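PDB 3HDQ: UDP-galactopyranose mutase from Deinococcus radiodurans, which probably catalyses the FAD-dependent interconversion of UDP-galactopyranose and UDP-galactofuranose. Local coordinates for residues V111-D116 against N296-Y301; L120-N125 against N173-G178; R181-L186 against A302-S307. All coordinates share one frame; numbering follows the deposited sequence.

Contact 1. Residues V111-D116 against N296-Y301; sequences VLASVD and NYPNDY. With GDU (galactose-uridine-5'-diphosphate), chain K.
L112 and S114 hold the backbone of N296 in a single parallel bridge: N296 N donates to L112 O (2.8 Å), and S114 N donates to N296 O (2.9 Å) with a nearly straight N-H...O angle of 169°. A113 lies between these bonds, and its CB leaves the sheet on the same face as that of N296. Past this point the backbones diverge, from 5.3 Å between the CA atoms of S114 and Y297 to 7.0 Å between those of V115 and N299. The side chain of N296 turns its CG to the side of its own backbone N (chi1 -73°), which places the amide beside the bound UDP-galactose, where ND2 donates a hydrogen bond to the uracil carbonyl oxygen GDU O4 (3.1 Å). V111 CG1 packs against the other branch of that amide, near OD1 and CG. The bridge thus does two jobs: within the mixed sheet it joins strand 111-115 to the end of strand 294-296, and it probably helps to position the asparagine whose amide meets the uracil. Beyond it, S114 CB rests obliquely against the Y297 ring, 3.6 Å from CD2, while V115 CG2 crosses P298 at about a right angle and meets its CG at 4.0 Å. Where the backbones diverge, three waters link them. One molecule donates to S114 O and to D300 OD1 while accepting from N299 N; a second lies in the plane of the Y297 ring at its edge, bonded to S114 OG and weakly to D300 OD1. A third accepts from D116 N and from N299 ND2, and N299 ND2 also donates to K174 O on helix 159-184.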
loop_
_atom_site.group_PDB
_atom_site.type_symbol
_atom_site.label_atom_id
_atom_site.label_comp_id
_atom_site.label_asym_id
_atom_site.label_seq_id
_atom_site.Cartn_x
_atom_site.Cartn_y
_atom_site.Cartn_z
ATOM N N VAL A 111 6.496 -27.859 6.574
ATOM C CA VAL A 111 5.778 -27.738 7.827
ATOM C C VAL A 111 6.197 -28.849 8.786
ATOM O O VAL A 111 6.387 -30.001 8.379
ATOM C CB VAL A 111 4.260 -27.804 7.589
ATOM C CG1 VAL A 111 3.489 -27.620 8.913
ATOM C CG2 VAL A 111 3.837 -26.779 6.516
ATOM N N LEU A 112 6.354 -28.492 10.054
ATOM C CA LEU A 112 6.641 -29.464 11.090
ATOM C C LEU A 112 5.470 -29.522 12.062
ATOM O O LEU A 112 4.907 -28.492 12.426
ATOM C CB LEU A 112 7.929 -29.094 11.823
ATOM C CG LEU A 112 9.271 -29.780 11.538
ATOM C CD1 LEU A 112 9.361 -30.394 10.161
ATOM C CD2 LEU A 112 10.415 -28.786 11.757
ATOM N N ALA A 113 5.086 -30.725 12.473
ATOM C CA ALA A 113 4.021 -30.867 13.461
ATOM C C ALA A 113 4.608 -31.176 14.829
ATOM O O ALA A 113 5.493 -32.019 14.954
ATOM C CB ALA A 113 3.037 -31.954 13.044
ATOM N N SER A 114 4.115 -30.481 15.845
ATOM C CA SER A 114 4.554 -30.705 17.213
ATOM C C SER A 114 3.739 -31.830 17.846
ATOM O O SER A 114 2.557 -31.672 18.157
ATOM C CB SER A 114 4.438 -29.419 18.023
ATOM O OG SER A 114 4.802 -29.642 19.369
ATOM N N VAL A 115 4.384 -32.976 18.019
ATOM C CA VAL A 115 3.721 -34.183 18.491
ATOM C C VAL A 115 4.693 -34.907 19.403
ATOM O O VAL A 115 5.855 -35.102 19.039
ATOM C CB VAL A 115 3.373 -35.100 17.297
ATOM C CG1 VAL A 115 3.091 -36.523 17.762
ATOM C CG2 VAL A 115 2.191 -34.531 16.515
ATOM N N ASP A 116 4.234 -35.291 20.587
ATOM C CA ASP A 116 5.111 -35.941 21.558
ATOM C C ASP A 116 6.393 -35.130 21.792
ATOM O O ASP A 116 7.475 -35.693 21.929
ATOM C CB ASP A 116 5.479 -37.366 21.096
ATOM C CG ASP A 116 4.297 -38.334 21.131
ATOM O OD1 ASP A 116 3.220 -37.945 21.629
ATOM O OD2 ASP A 116 4.453 -39.485 20.662
ATOM N N ASN A 296 2.913 -26.701 13.055
ATOM C CA ASN A 296 1.527 -27.037 13.435
ATOM C C ASN A 296 1.435 -27.582 14.855
ATOM O O ASN A 296 2.369 -28.218 15.338
ATOM C CB ASN A 296 0.892 -28.050 12.464
ATOM C CG ASN A 296 0.543 -27.443 11.112
ATOM O OD1 ASN A 296 0.717 -26.239 10.887
ATOM N ND2 ASN A 296 0.054 -28.276 10.200
ATOM N N TYR A 297 0.300 -27.352 15.512
ATOM C CA TYR A 297 0.087 -27.832 16.877
ATOM C C TYR A 297 -1.209 -28.621 17.008
ATOM O O TYR A 297 -2.216 -28.091 17.455
ATOM C CB TYR A 297 0.090 -26.663 17.861
ATOM C CG TYR A 297 1.459 -26.056 18.050
ATOM C CD1 TYR A 297 1.849 -24.937 17.330
ATOM C CD2 TYR A 297 2.373 -26.614 18.945
ATOM C CE1 TYR A 297 3.111 -24.380 17.499
ATOM C CE2 TYR A 297 3.640 -26.059 19.122
ATOM C CZ TYR A 297 3.997 -24.943 18.397
ATOM O OH TYR A 297 5.248 -24.390 18.560
ATOM N N PRO A 298 -1.181 -29.907 16.640
ATOM C CA PRO A 298 -2.416 -30.693 16.614
ATOM C C PRO A 298 -2.981 -30.949 18.003
ATOM O O PRO A 298 -4.185 -31.184 18.114
ATOM C CB PRO A 298 -1.978 -32.031 16.001
ATOM C CG PRO A 298 -0.613 -31.812 15.468
ATOM C CD PRO A 298 -0.007 -30.709 16.269
ATOM N N ASN A 299 -2.132 -30.905 19.032
ATOM C CA ASN A 299 -2.486 -31.423 20.355
ATOM C C ASN A 299 -2.206 -30.470 21.514
ATOM O O ASN A 299 -2.283 -30.874 22.668
ATOM C CB ASN A 299 -1.729 -32.741 20.614
ATOM C CG ASN A 299 -1.949 -33.755 19.518
ATOM O OD1 ASN A 299 -3.064 -33.896 19.005
ATOM N ND2 ASN A 299 -0.889 -34.462 19.136
ATOM N N ASP A 300 -1.857 -29.220 21.214
ATOM C CA ASP A 300 -1.432 -28.275 22.251
ATOM C C ASP A 300 -1.862 -26.864 21.919
ATOM O O ASP A 300 -1.914 -26.500 20.751
ATOM C CB ASP A 300 0.093 -28.286 22.384
ATOM C CG ASP A 300 0.615 -29.584 22.939
ATOM O OD1 ASP A 300 1.108 -30.414 22.156
ATOM O OD2 ASP A 300 0.512 -29.789 24.164
ATOM N N TYR A 301 -2.153 -26.070 22.945
ATOM C CA TYR A 301 -2.394 -24.643 22.757
ATOM C C TYR A 301 -3.729 -24.357 22.077
ATOM O O TYR A 301 -4.331 -25.246 21.472
ATOM C CB TYR A 301 -1.252 -24.016 21.942
ATOM C CG TYR A 301 0.102 -24.107 22.609
ATOM C CD1 TYR A 301 0.335 -23.464 23.820
ATOM C CD2 TYR A 301 1.145 -24.830 22.037
ATOM C CE1 TYR A 301 1.562 -23.538 24.444
ATOM C CE2 TYR A 301 2.398 -24.899 22.659
ATOM C CZ TYR A 301 2.589 -24.249 23.861
ATOM O OH TYR A 301 3.797 -24.293 24.501
HETATM N N1 GDU K . -4.803 -31.231 9.053
HETATM C C2 GDU K . -4.444 -31.705 10.153
HETATM N N3 GDU K . -3.387 -31.730 10.847
HETATM C C4 GDU K . -2.366 -31.069 10.275
HETATM C C5 GDU K . -2.604 -30.433 8.958
HETATM C C6 GDU K . -3.827 -30.536 8.401
HETATM O O2 GDU K . -5.506 -32.387 10.804
HETATM O O4 GDU K . -1.278 -30.970 10.839
HETATM C C1D GDU K . -6.129 -31.343 8.516
HETATM C C2D GDU K . -7.213 -30.362 9.024
HETATM O O2D GDU K . -8.525 -30.902 8.928
HETATM C C3D GDU K . -6.997 -29.197 8.080
HETATM C C4D GDU K . -6.895 -29.973 6.768
HETATM O O4D GDU K . -6.190 -31.177 7.086
HETATM O O3D GDU K . -8.092 -28.286 8.125
HETATM C C5D GDU K . -6.428 -29.186 5.553
HETATM O O5D GDU K . -5.087 -28.787 5.892
HETATM P PA GDU K . -4.437 -27.430 5.357
HETATM O O1A GDU K . -2.972 -27.490 5.621
HETATM O O2A GDU K . -4.664 -27.361 3.904
HETATM O O3A GDU K . -5.007 -26.186 6.165
HETATM P PB GDU K . -5.076 -24.728 5.553
HETATM O O1B GDU K . -5.699 -23.976 6.668
HETATM O O2B GDU K . -5.940 -24.538 4.362
HETATM O O3B GDU K . -3.635 -24.062 5.308
HETATM C "C1'" GDU K . -3.182 -22.944 4.519
HETATM C "C2'" GDU K . -2.944 -23.417 3.070
HETATM C "C3'" GDU K . -2.097 -24.706 3.179
HETATM C "C4'" GDU K . -0.684 -24.302 3.698
HETATM C "C5'" GDU K . -0.854 -23.478 5.005
HETATM C "C6'" GDU K . 0.452 -22.771 5.468
HETATM O "O2'" GDU K . -4.182 -23.592 2.356
HETATM O "O3'" GDU K . -2.056 -25.353 1.887
HETATM O "O4'" GDU K . -0.035 -23.530 2.666
HETATM O "O5'" GDU K . -1.928 -22.501 5.093
HETATM O "O6'" GDU K . 1.141 -23.501 6.511
HETATM O O HOH W 1 0.725 -30.264 19.472
HETATM O O HOH W 2 3.467 -28.972 21.606
HETATM O O HOH W 3 1.417 -34.593 20.967
#

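Contact 2. Residues L120-N125 against N173-G178. With GDU (galactose-uridine-5'-diphosphate), chain K.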
loop_
_atom_site.group_PDB
_atom_site.type_symbol
_atom_site.label_atom_id
_atom_site.label_comp_id
_atom_site.label_asym_id
_atom_site.label_seq_id
_atom_site.Cartn_x
_atom_site.Cartn_y
_atom_site.Cartn_z
ATOM N N LEU A 120 8.020 -32.987 13.843
ATOM C CA LEU A 120 7.996 -34.067 12.870
ATOM C C LEU A 120 7.351 -33.613 11.575
ATOM O O LEU A 120 6.413 -32.837 11.602
ATOM C CB LEU A 120 7.202 -35.248 13.454
ATOM C CG LEU A 120 7.949 -36.399 14.139
ATOM C CD1 LEU A 120 9.339 -35.980 14.598
ATOM C CD2 LEU A 120 7.122 -36.955 15.297
ATOM N N PRO A 121 7.827 -34.129 10.432
ATOM C CA PRO A 121 7.245 -33.745 9.146
ATOM C C PRO A 121 5.758 -34.084 9.048
ATOM O O PRO A 121 5.335 -35.190 9.410
ATOM C CB PRO A 121 8.029 -34.592 8.132
ATOM C CG PRO A 121 9.274 -34.999 8.840
ATOM C CD PRO A 121 8.914 -35.113 10.279
ATOM N N ILE A 122 4.981 -33.117 8.578
ATOM C CA ILE A 122 3.621 -33.348 8.096
ATOM C C ILE A 122 3.630 -32.712 6.716
ATOM O O ILE A 122 4.147 -31.606 6.561
ATOM C CB ILE A 122 2.564 -32.681 9.020
ATOM C CG1 ILE A 122 1.149 -32.916 8.500
ATOM C CG2 ILE A 122 2.825 -31.187 9.174
ATOM C CD1 ILE A 122 0.529 -34.193 9.000
ATOM N N PRO A 123 3.123 -33.413 5.690
ATOM C CA PRO A 123 2.476 -34.732 5.643
ATOM C C PRO A 123 3.265 -35.833 6.357
ATOM O O PRO A 123 4.491 -35.803 6.365
ATOM C CB PRO A 123 2.432 -35.050 4.142
ATOM C CG PRO A 123 2.526 -33.776 3.464
ATOM C CD PRO A 123 3.342 -32.868 4.340
ATOM N N ILE A 124 2.558 -36.789 6.955
ATOM C CA ILE A 124 3.198 -37.963 7.542
ATOM C C ILE A 124 4.013 -38.679 6.469
ATOM O O ILE A 124 3.504 -38.949 5.378
ATOM C CB ILE A 124 2.151 -38.944 8.124
ATOM C CG1 ILE A 124 1.382 -38.283 9.277
ATOM C CG2 ILE A 124 2.821 -40.260 8.552
ATOM C CD1 ILE A 124 0.322 -39.158 9.916
ATOM N N ASN A 125 5.278 -38.969 6.771
ATOM C CA ASN A 125 6.118 -39.743 5.855
ATOM C C ASN A 125 6.989 -40.784 6.564
ATOM O O ASN A 125 6.860 -40.993 7.773
ATOM C CB ASN A 125 6.973 -38.825 4.973
ATOM C CG ASN A 125 8.123 -38.171 5.731
ATOM O OD1 ASN A 125 8.422 -38.527 6.873
ATOM N ND2 ASN A 125 8.777 -37.206 5.084
ATOM N N ASN A 173 -5.005 -40.079 15.563
ATOM C CA ASN A 173 -5.211 -39.350 16.813
ATOM C C ASN A 173 -4.088 -38.349 17.065
ATOM O O ASN A 173 -4.298 -37.310 17.700
ATOM C CB ASN A 173 -5.310 -40.293 18.013
ATOM C CG ASN A 173 -6.559 -41.170 17.986
ATOM O OD1 ASN A 173 -7.562 -40.851 17.347
ATOM N ND2 ASN A 173 -6.495 -42.284 18.696
ATOM N N LYS A 174 -2.897 -38.664 16.563
ATOM C CA LYS A 174 -1.722 -37.852 16.852
ATOM C C LYS A 174 -1.539 -36.630 15.953
ATOM O O LYS A 174 -1.054 -35.600 16.416
ATOM C CB LYS A 174 -0.458 -38.721 16.884
ATOM C CG LYS A 174 -0.116 -39.141 18.295
ATOM C CD LYS A 174 0.752 -40.373 18.375
ATOM C CE LYS A 174 0.928 -40.767 19.848
ATOM N NZ LYS A 174 1.068 -42.243 20.030
ATOM N N PHE A 175 -1.943 -36.743 14.689
ATOM C CA PHE A 175 -1.731 -35.674 13.715
ATOM C C PHE A 175 -3.022 -34.988 13.225
ATOM O O PHE A 175 -3.005 -33.799 12.907
ATOM C CB PHE A 175 -0.923 -36.195 12.513
ATOM C CG PHE A 175 0.509 -36.533 12.844
ATOM C CD1 PHE A 175 0.840 -37.765 13.384
ATOM C CD2 PHE A 175 1.524 -35.613 12.615
ATOM C CE1 PHE A 175 2.152 -38.068 13.700
ATOM C CE2 PHE A 175 2.840 -35.916 12.932
ATOM C CZ PHE A 175 3.152 -37.139 13.478
ATOM N N PHE A 176 -4.133 -35.728 13.157
ATOM C CA PHE A 176 -5.352 -35.202 12.532
ATOM C C PHE A 176 -6.532 -34.870 13.447
ATOM O O PHE A 176 -7.116 -33.788 13.324
ATOM C CB PHE A 176 -5.816 -36.112 11.396
ATOM C CG PHE A 176 -4.944 -36.035 10.192
ATOM C CD1 PHE A 176 -5.199 -35.106 9.202
ATOM C CD2 PHE A 176 -3.846 -36.866 10.067
ATOM C CE1 PHE A 176 -4.388 -35.027 8.100
ATOM C CE2 PHE A 176 -3.027 -36.788 8.967
ATOM C CZ PHE A 176 -3.295 -35.869 7.984
ATOM N N ARG A 177 -6.892 -35.788 14.342
ATOM C CA ARG A 177 -8.086 -35.591 15.156
ATOM C C ARG A 177 -8.065 -34.273 15.917
ATOM O O ARG A 177 -8.974 -33.453 15.765
ATOM C CB ARG A 177 -8.314 -36.747 16.126
ATOM C CG ARG A 177 -9.667 -36.653 16.838
ATOM C CD ARG A 177 -9.921 -37.818 17.772
ATOM N NE ARG A 177 -8.835 -37.979 18.735
ATOM C CZ ARG A 177 -8.966 -38.586 19.912
ATOM N NH1 ARG A 177 -10.146 -39.082 20.279
ATOM N NH2 ARG A 177 -7.923 -38.685 20.728
ATOM N N GLY A 178 -7.038 -34.073 16.736
ATOM C CA GLY A 178 -6.930 -32.863 17.538
ATOM C C GLY A 178 -6.879 -31.572 16.717
ATOM O O GLY A 178 -7.515 -30.578 17.070
HETATM N N1 GDU K . -4.803 -31.231 9.053
HETATM C C2 GDU K . -4.444 -31.705 10.153
HETATM N N3 GDU K . -3.387 -31.730 10.847
HETATM C C4 GDU K . -2.366 -31.069 10.275
HETATM C C5 GDU K . -2.604 -30.433 8.958
HETATM C C6 GDU K . -3.827 -30.536 8.401
HETATM O O2 GDU K . -5.506 -32.387 10.804
HETATM O O4 GDU K . -1.278 -30.970 10.839
HETATM C C1D GDU K . -6.129 -31.343 8.516
HETATM C C2D GDU K . -7.213 -30.362 9.024
HETATM O O2D GDU K . -8.525 -30.902 8.928
HETATM C C3D GDU K . -6.997 -29.197 8.080
HETATM C C4D GDU K . -6.895 -29.973 6.768
HETATM O O4D GDU K . -6.190 -31.177 7.086
HETATM O O3D GDU K . -8.092 -28.286 8.125
HETATM C C5D GDU K . -6.428 -29.186 5.553
HETATM O O5D GDU K . -5.087 -28.787 5.892
HETATM P PA GDU K . -4.437 -27.430 5.357
HETATM O O1A GDU K . -2.972 -27.490 5.621
HETATM O O2A GDU K . -4.664 -27.361 3.904
HETATM O O3A GDU K . -5.007 -26.186 6.165
HETATM P PB GDU K . -5.076 -24.728 5.553
HETATM O O1B GDU K . -5.699 -23.976 6.668
HETATM O O2B GDU K . -5.940 -24.538 4.362
HETATM O O3B GDU K . -3.635 -24.062 5.308
HETATM C "C1'" GDU K . -3.182 -22.944 4.519
HETATM C "C2'" GDU K . -2.944 -23.417 3.070
HETATM C "C3'" GDU K . -2.097 -24.706 3.179
HETATM C "C4'" GDU K . -0.684 -24.302 3.698
HETATM C "C5'" GDU K . -0.854 -23.478 5.005
HETATM C "C6'" GDU K . 0.452 -22.771 5.468
HETATM O "O2'" GDU K . -4.182 -23.592 2.356
HETATM O "O3'" GDU K . -2.056 -25.353 1.887
HETATM O "O4'" GDU K . -0.035 -23.530 2.666
HETATM O "O5'" GDU K . -1.928 -22.501 5.093
HETATM O "O6'" GDU K . 1.141 -23.501 6.511
#
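F175 fills a hollow lined by L120, I122 and I124, three side chains directed at the helix from strand 118-122 and the turn that follows it. I124 covers one face of the ring, its CG1 4.2 Å from the F175 centroid and only 14° off the normal, a CH-pi contact offset toward the rim. L120 CD2 meets the edge near CZ, while I122 CD1 approaches CD2 obliquely at 4.0 Å. With CG1 beside its backbone N (chi1 -63°), I124 also extends CD1 to the edge of F176, 4.2 Å from CE2, and I122 CD1 touches the same ring at CZ; the two isoleucine tips therefore serve both phenylalanines. If F175 were an alanine, I124 and the ends of L120 and I122 would probably lose their common filler, and a gap would be likely to open between strand and helix. The backbone at this point faces the ligand: F175 O accepts from GDU N3 at 2.9 Å, F176 CD1 comes within 3.2 Å of GDU O2, and I122 CG1 lies near GDU O4. Apolar packing of helix 159-184 on an edge strand here builds the uracil end of the UDP-galactose site.

Contact 3. Residues R181-L186 against A302-S307. With GDU (galactose-uridine-5'-diphosphate), chain K.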
loop_
_atom_site.group_PDB
_atom_site.type_symbol
_atom_site.label_atom_id
_atom_site.label_comp_id
_atom_site.label_asym_id
_atom_site.label_seq_id
_atom_site.Cartn_x
_atom_site.Cartn_y
_atom_site.Cartn_z
ATOM N N ARG A 181 -10.416 -30.978 15.094
ATOM C CA ARG A 181 -11.374 -30.532 16.103
ATOM C C ARG A 181 -11.144 -29.073 16.428
ATOM O O ARG A 181 -12.099 -28.292 16.529
ATOM C CB ARG A 181 -11.269 -31.369 17.384
ATOM C CG ARG A 181 -11.770 -32.814 17.236
ATOM C CD ARG A 181 -11.651 -33.628 18.542
ATOM N NE ARG A 181 -12.272 -34.942 18.387
ATOM C CZ ARG A 181 -12.384 -35.850 19.355
ATOM N NH1 ARG A 181 -11.905 -35.596 20.563
ATOM N NH2 ARG A 181 -12.980 -37.015 19.109
ATOM N N LYS A 182 -9.873 -28.703 16.580
ATOM C CA LYS A 182 -9.521 -27.330 16.944
ATOM C C LYS A 182 -9.813 -26.335 15.801
ATOM O O LYS A 182 -10.419 -25.288 16.024
ATOM C CB LYS A 182 -8.062 -27.255 17.396
ATOM C CG LYS A 182 -7.677 -25.942 18.052
ATOM C CD LYS A 182 -6.380 -26.071 18.870
ATOM C CE LYS A 182 -5.181 -26.416 17.999
ATOM N NZ LYS A 182 -3.930 -26.508 18.808
ATOM N N GLN A 183 -9.408 -26.691 14.584
ATOM C CA GLN A 183 -9.607 -25.851 13.404
ATOM C C GLN A 183 -11.075 -25.616 13.028
ATOM O O GLN A 183 -11.464 -24.491 12.717
ATOM C CB GLN A 183 -8.845 -26.429 12.200
ATOM C CG GLN A 183 -9.146 -25.756 10.853
ATOM C CD GLN A 183 -8.803 -24.264 10.817
ATOM O OE1 GLN A 183 -8.264 -23.711 11.771
ATOM N NE2 GLN A 183 -9.108 -23.619 9.705
ATOM N N TRP A 184 -11.886 -26.666 13.056
ATOM C CA TRP A 184 -13.267 -26.563 12.560
ATOM C C TRP A 184 -14.332 -26.488 13.644
ATOM O O TRP A 184 -15.455 -26.040 13.399
ATOM C CB TRP A 184 -13.576 -27.737 11.650
ATOM C CG TRP A 184 -12.664 -27.795 10.501
ATOM C CD1 TRP A 184 -11.503 -28.503 10.409
ATOM C CD2 TRP A 184 -12.811 -27.097 9.265
ATOM N NE1 TRP A 184 -10.921 -28.300 9.186
ATOM C CE2 TRP A 184 -11.702 -27.438 8.462
ATOM C CE3 TRP A 184 -13.771 -26.216 8.758
ATOM C CZ2 TRP A 184 -11.532 -26.937 7.173
ATOM C CZ3 TRP A 184 -13.596 -25.711 7.475
ATOM C CH2 TRP A 184 -12.489 -26.078 6.700
ATOM N N GLY A 185 -13.985 -26.930 14.845
ATOM C CA GLY A 185 -14.971 -27.044 15.899
ATOM C C GLY A 185 -15.841 -28.253 15.626
ATOM O O GLY A 185 -16.910 -28.392 16.208
ATOM N N LEU A 186 -15.372 -29.117 14.728
ATOM C CA LEU A 186 -16.028 -30.379 14.405
ATOM C C LEU A 186 -15.032 -31.542 14.507
ATOM O O LEU A 186 -13.838 -31.362 14.264
ATOM C CB LEU A 186 -16.574 -30.347 12.970
ATOM C CG LEU A 186 -17.961 -29.801 12.597
ATOM C CD1 LEU A 186 -18.893 -29.777 13.806
ATOM C CD2 LEU A 186 -17.877 -28.431 11.954
ATOM N N ALA A 302 -4.184 -23.110 22.170
ATOM C CA ALA A 302 -5.450 -22.709 21.544
ATOM C C ALA A 302 -5.262 -22.413 20.068
ATOM O O ALA A 302 -6.216 -22.484 19.295
ATOM C CB ALA A 302 -6.048 -21.504 22.257
ATOM N N TYR A 303 -4.031 -22.088 19.672
ATOM C CA TYR A 303 -3.741 -21.845 18.252
ATOM C C TYR A 303 -3.424 -23.120 17.479
ATOM O O TYR A 303 -2.933 -24.099 18.033
ATOM C CB TYR A 303 -2.615 -20.815 18.059
ATOM C CG TYR A 303 -1.435 -20.954 19.001
ATOM C CD1 TYR A 303 -0.375 -21.812 18.706
ATOM C CD2 TYR A 303 -1.378 -20.218 20.184
ATOM C CE1 TYR A 303 0.706 -21.932 19.570
ATOM C CE2 TYR A 303 -0.301 -20.334 21.055
ATOM C CZ TYR A 303 0.736 -21.189 20.740
ATOM O OH TYR A 303 1.805 -21.304 21.600
ATOM N N THR A 304 -3.712 -23.092 16.186
ATOM C CA THR A 304 -3.444 -24.222 15.314
ATOM C C THR A 304 -1.997 -24.232 14.838
ATOM O O THR A 304 -1.412 -25.296 14.683
ATOM C CB THR A 304 -4.359 -24.198 14.076
ATOM O OG1 THR A 304 -4.399 -22.866 13.547
ATOM C CG2 THR A 304 -5.774 -24.654 14.436
ATOM N N ARG A 305 -1.433 -23.050 14.590
ATOM C CA ARG A 305 -0.083 -22.961 14.043
ATOM C C ARG A 305 0.570 -21.586 14.227
ATOM O O ARG A 305 -0.108 -20.595 14.514
ATOM C CB ARG A 305 -0.077 -23.355 12.562
ATOM C CG ARG A 305 -1.042 -22.564 11.721
ATOM C CD ARG A 305 -1.029 -22.982 10.258
ATOM N NE ARG A 305 -2.039 -22.211 9.541
ATOM C CZ ARG A 305 -2.625 -22.577 8.407
ATOM N NH1 ARG A 305 -2.306 -23.725 7.812
ATOM N NH2 ARG A 305 -3.543 -21.785 7.870
ATOM N N VAL A 306 1.894 -21.563 14.077
ATOM C CA VAL A 306 2.688 -20.341 14.032
ATOM C C VAL A 306 3.470 -20.356 12.746
ATOM O O VAL A 306 4.067 -21.371 12.397
ATOM C CB VAL A 306 3.794 -20.298 15.105
ATOM C CG1 VAL A 306 4.040 -18.855 15.564
ATOM C CG2 VAL A 306 3.501 -21.224 16.242
ATOM N N SER A 307 3.516 -19.218 12.071
ATOM C CA SER A 307 4.281 -19.098 10.847
ATOM C C SER A 307 5.254 -17.936 10.953
ATOM O O SER A 307 4.978 -16.942 11.641
ATOM C CB SER A 307 3.354 -18.934 9.643
ATOM O OG SER A 307 2.508 -20.064 9.525
HETATM N N1 GDU K . -4.803 -31.231 9.053
HETATM C C2 GDU K . -4.444 -31.705 10.153
HETATM N N3 GDU K . -3.387 -31.730 10.847
HETATM C C4 GDU K . -2.366 -31.069 10.275
HETATM C C5 GDU K . -2.604 -30.433 8.958
HETATM C C6 GDU K . -3.827 -30.536 8.401
HETATM O O2 GDU K . -5.506 -32.387 10.804
HETATM O O4 GDU K . -1.278 -30.970 10.839
HETATM C C1D GDU K . -6.129 -31.343 8.516
HETATM C C2D GDU K . -7.213 -30.362 9.024
HETATM O O2D GDU K . -8.525 -30.902 8.928
HETATM C C3D GDU K . -6.997 -29.197 8.080
HETATM C C4D GDU K . -6.895 -29.973 6.768
HETATM O O4D GDU K . -6.190 -31.177 7.086
HETATM O O3D GDU K . -8.092 -28.286 8.125
HETATM C C5D GDU K . -6.428 -29.186 5.553
HETATM O O5D GDU K . -5.087 -28.787 5.892
HETATM P PA GDU K . -4.437 -27.430 5.357
HETATM O O1A GDU K . -2.972 -27.490 5.621
HETATM O O2A GDU K . -4.664 -27.361 3.904
HETATM O O3A GDU K . -5.007 -26.186 6.165
HETATM P PB GDU K . -5.076 -24.728 5.553
HETATM O O1B GDU K . -5.699 -23.976 6.668
HETATM O O2B GDU K . -5.940 -24.538 4.362
HETATM O O3B GDU K . -3.635 -24.062 5.308
HETATM C "C1'" GDU K . -3.182 -22.944 4.519
HETATM C "C2'" GDU K . -2.944 -23.417 3.070
HETATM C "C3'" GDU K . -2.097 -24.706 3.179
HETATM C "C4'" GDU K . -0.684 -24.302 3.698
HETATM C "C5'" GDU K . -0.854 -23.478 5.005
HETATM C "C6'" GDU K . 0.452 -22.771 5.468
HETATM O "O2'" GDU K . -4.182 -23.592 2.356
HETATM O "O3'" GDU K . -2.056 -25.353 1.887
HETATM O "O4'" GDU K . -0.035 -23.530 2.666
HETATM O "O5'" GDU K . -1.928 -22.501 5.093
HETATM O "O6'" GDU K . 1.141 -23.501 6.511
HETATM O O HOH W 4 -5.842 -23.019 11.123
#
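K182 swings CG away from its backbone N (chi1 -168°) and bends at chi3 (63°), which brings NZ to within 2.7 Å of Y303 O. This joins the last turn of helix 159-184 to the loop that leads into strand 305-308 of the mixed sheet. NZ sits above the carbonyl plane of Y303, 44° out of it, and also bonds Y297 O and Y301 O, so backbone oxygens gather round the ammonium and probably offset its charge. The aliphatic part of the lysine packs too, with CE 4.0 Å from T304 CG2. The next residue, Q183, bends at chi2 and turns OE1 to a water, which donates to it at 2.6 Å and is bonded to T304 OG1 as well. Q183 CG lies over one face of the W184 indole, whose NE1 donates to the ribose oxygen GDU O3D (3.0 Å). Helix end and strand thus hold the ligand at separate points, for R305 serves the diphosphate-galactose part. Its NE is salt-bridged to E325, which probably helps to orient the guanidinium; NH2 makes weak hydrogen bonds to GDU O1B and O3B, while NH1 donates a nearly straight one (167°) to O3B, which lies in the guanidinium plane, at its edge, 2.9 Å from NH1.

How the contacts relate
All three contacts line the site of one bound UDP-galactose: contacts 1 and 2 meet its uracil, while contact 3 reaches the ribose and the diphosphate-galactose linkage. Contacts 1 and 2, with centres about 8 Å apart, are nested along the chain and share a sheet, where A113 N lies 2.6 Å from L120 O, probably hydrogen-bonded; V115 CG2 also packs 3.4 Å from K174 O. Contact 3, centred about 10 Å from contact 1, interleaves with it in sequence and is tied to it by a probable hydrogen bond from Y297 N to T304 O (2.8 Å). Contacts 2 and 3 lie farther apart, about 13 Å between centres, yet both use helix 159-184.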